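Local coordinates for protein copper-sensitive operon repressor (CsoR) (Geobacillus thermodenitrificans, PDB 4M1P) that probably represses transcription of copper-resistance genes by binding operator DNA and lets go of it when Cu(I) binds, at residues A[25-29]-A[64-68]. The protein carries 1 engineered substitution. Residues are numbered along the deposited sequence; the frame is centred on the assembly and turned at random.
Sequences IMKRL and RQVGM
With chi1 at 70°, Val66 sets CG1 between the backbone N and the carbonyl carbon and leaves CG2 anti to N, while Arg28 runs extended from CG to NE; each group reaches across to the other helix, the methyl to Ile25 and Leu29 and the guanidinium to Gln65. Val66 CG2 lies 4.1 Å from Leu29 CD2 and 4.2 Å from Ile25 CG2, touching side chains one helical turn apart and crossing each at about a right angle. The aliphatic part of Arg28 flanks the same methyl, its CD 4.4 Å from Val66 CG2. Beyond it, Arg28 NH1 gives a weak hydrogen bond of 3.2 Å to Gln65 OE1, fairly straight at 162°. The acceptor meets the edge of the guanidinium, near its plane, while the amide plane is turned 69° from it.

The two segments belong to helices 19-44 and 49-85, the antiparallel hairpin of the all-helical CsoR fold. The axes of segments 25-29 and 64-68 approach to 10.7 Å, and the CA atoms of Arg28 and Val66, the nearest pair, stand 7.1 Å apart. Ile25 and Leu29 also pack on Val43 and Gln40 of a second subunit, which places this face of helix 19-44 at a subunit boundary. A bound copper(I) ion lies about 10 Å from the Ile25 side chain, outside this contact.

Chemically, the contact is graded: buried Val66 and Leu29 join the helices by apolar packing, whereas exposed Arg28 and Gln65 add a charged-to-neutral bond at the border, probably a modest contribution beside that packing.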
loop_
_atom_site.group_PDB
_atom_site.type_symbol
_atom_site.label_atom_id
_atom_site.label_comp_id
_atom_site.label_asym_id
_atom_site.label_seq_id
_atom_site.Cartn_x
_atom_site.Cartn_y
_atom_site.Cartn_z
ATOM N N ILE A 25 -8.249 -0.022 22.611
ATOM C CA ILE A 25 -8.259 0.826 21.428
ATOM C C ILE A 25 -7.882 2.252 21.797
ATOM O O ILE A 25 -7.080 2.886 21.115
ATOM C CB ILE A 25 -9.655 0.859 20.787
ATOM C CG1 ILE A 25 -10.110 -0.547 20.410
ATOM C CG2 ILE A 25 -9.666 1.763 19.568
ATOM C CD1 ILE A 25 -11.586 -0.629 20.107
ATOM N N MET A 26 -8.459 2.739 22.892
ATOM C CA MET A 26 -8.261 4.115 23.337
ATOM C C MET A 26 -6.792 4.450 23.580
ATOM O O MET A 26 -6.319 5.524 23.199
ATOM C CB MET A 26 -9.057 4.371 24.614
ATOM C CG MET A 26 -9.459 5.808 24.792
ATOM S SD MET A 26 -10.463 6.381 23.410
ATOM C CE MET A 26 -10.523 8.124 23.808
ATOM N N LYS A 27 -6.079 3.534 24.227
ATOM C CA LYS A 27 -4.662 3.731 24.487
ATOM C C LYS A 27 -3.935 3.882 23.160
ATOM O O LYS A 27 -3.149 4.815 22.966
ATOM C CB LYS A 27 -4.091 2.553 25.275
ATOM N N ARG A 28 -4.229 2.966 22.244
ATOM C CA ARG A 28 -3.635 2.963 20.911
ATOM C C ARG A 28 -3.874 4.270 20.158
ATOM O O ARG A 28 -2.975 4.783 19.499
ATOM C CB ARG A 28 -4.151 1.769 20.114
ATOM C CG ARG A 28 -3.736 0.426 20.709
ATOM C CD ARG A 28 -4.339 -0.746 19.949
ATOM N NE ARG A 28 -3.626 -1.995 20.211
ATOM C CZ ARG A 28 -2.610 -2.439 19.477
ATOM N NH1 ARG A 28 -2.187 -1.734 18.434
ATOM N NH2 ARG A 28 -2.011 -3.584 19.780
ATOM N N LEU A 29 -5.077 4.821 20.276
ATOM C CA LEU A 29 -5.388 6.105 19.656
ATOM C C LEU A 29 -4.735 7.267 20.410
ATOM O O LEU A 29 -4.323 8.259 19.798
ATOM C CB LEU A 29 -6.899 6.311 19.572
ATOM C CG LEU A 29 -7.732 5.206 18.917
ATOM C CD1 LEU A 29 -9.206 5.589 18.916
ATOM C CD2 LEU A 29 -7.254 4.910 17.507
ATOM N N ARG A 64 -2.592 1.419 10.633
ATOM C CA ARG A 64 -2.904 0.163 9.960
ATOM C C ARG A 64 -3.202 -0.917 10.993
ATOM O O ARG A 64 -4.125 -1.719 10.827
ATOM C CB ARG A 64 -1.746 -0.283 9.071
ATOM C CG ARG A 64 -1.797 0.257 7.659
ATOM C CD ARG A 64 -0.742 -0.404 6.771
ATOM N NE ARG A 64 0.624 -0.048 7.154
ATOM C CZ ARG A 64 1.265 1.036 6.719
ATOM N NH1 ARG A 64 0.659 1.883 5.892
ATOM N NH2 ARG A 64 2.509 1.281 7.116
ATOM N N GLN A 65 -2.421 -0.918 12.069
ATOM C CA GLN A 65 -2.558 -1.911 13.124
ATOM C C GLN A 65 -3.924 -1.796 13.797
ATOM O O GLN A 65 -4.675 -2.767 13.857
ATOM C CB GLN A 65 -1.431 -1.753 14.148
ATOM C CG GLN A 65 -1.182 -2.979 15.018
ATOM C CD GLN A 65 0.034 -2.812 15.916
ATOM O OE1 GLN A 65 0.134 -3.434 16.975
ATOM N NE2 GLN A 65 0.969 -1.967 15.492
ATOM N N VAL A 66 -4.257 -0.612 14.291
ATOM C CA VAL A 66 -5.545 -0.446 14.949
ATOM C C VAL A 66 -6.705 -0.634 13.960
ATOM O O VAL A 66 -7.742 -1.185 14.312
ATOM C CB VAL A 66 -5.639 0.895 15.727
ATOM C CG1 VAL A 66 -5.711 2.074 14.777
ATOM C CG2 VAL A 66 -6.834 0.889 16.649
ATOM N N GLY A 67 -6.511 -0.214 12.714
ATOM C CA GLY A 67 -7.531 -0.375 11.691
ATOM C C GLY A 67 -7.823 -1.831 11.365
ATOM O O GLY A 67 -8.986 -2.245 11.279
ATOM N N MET A 68 -6.764 -2.612 11.177
ATOM C CA MET A 68 -6.911 -4.036 10.918
ATOM C C MET A 68 -7.598 -4.711 12.098
ATOM O O MET A 68 -8.443 -5.588 11.918
ATOM C CB MET A 68 -5.546 -4.673 10.670
ATOM C CG MET A 68 -5.587 -6.154 10.308
ATOM S SD MET A 68 -6.437 -6.469 8.743
ATOM C CE MET A 68 -5.639 -5.252 7.698
#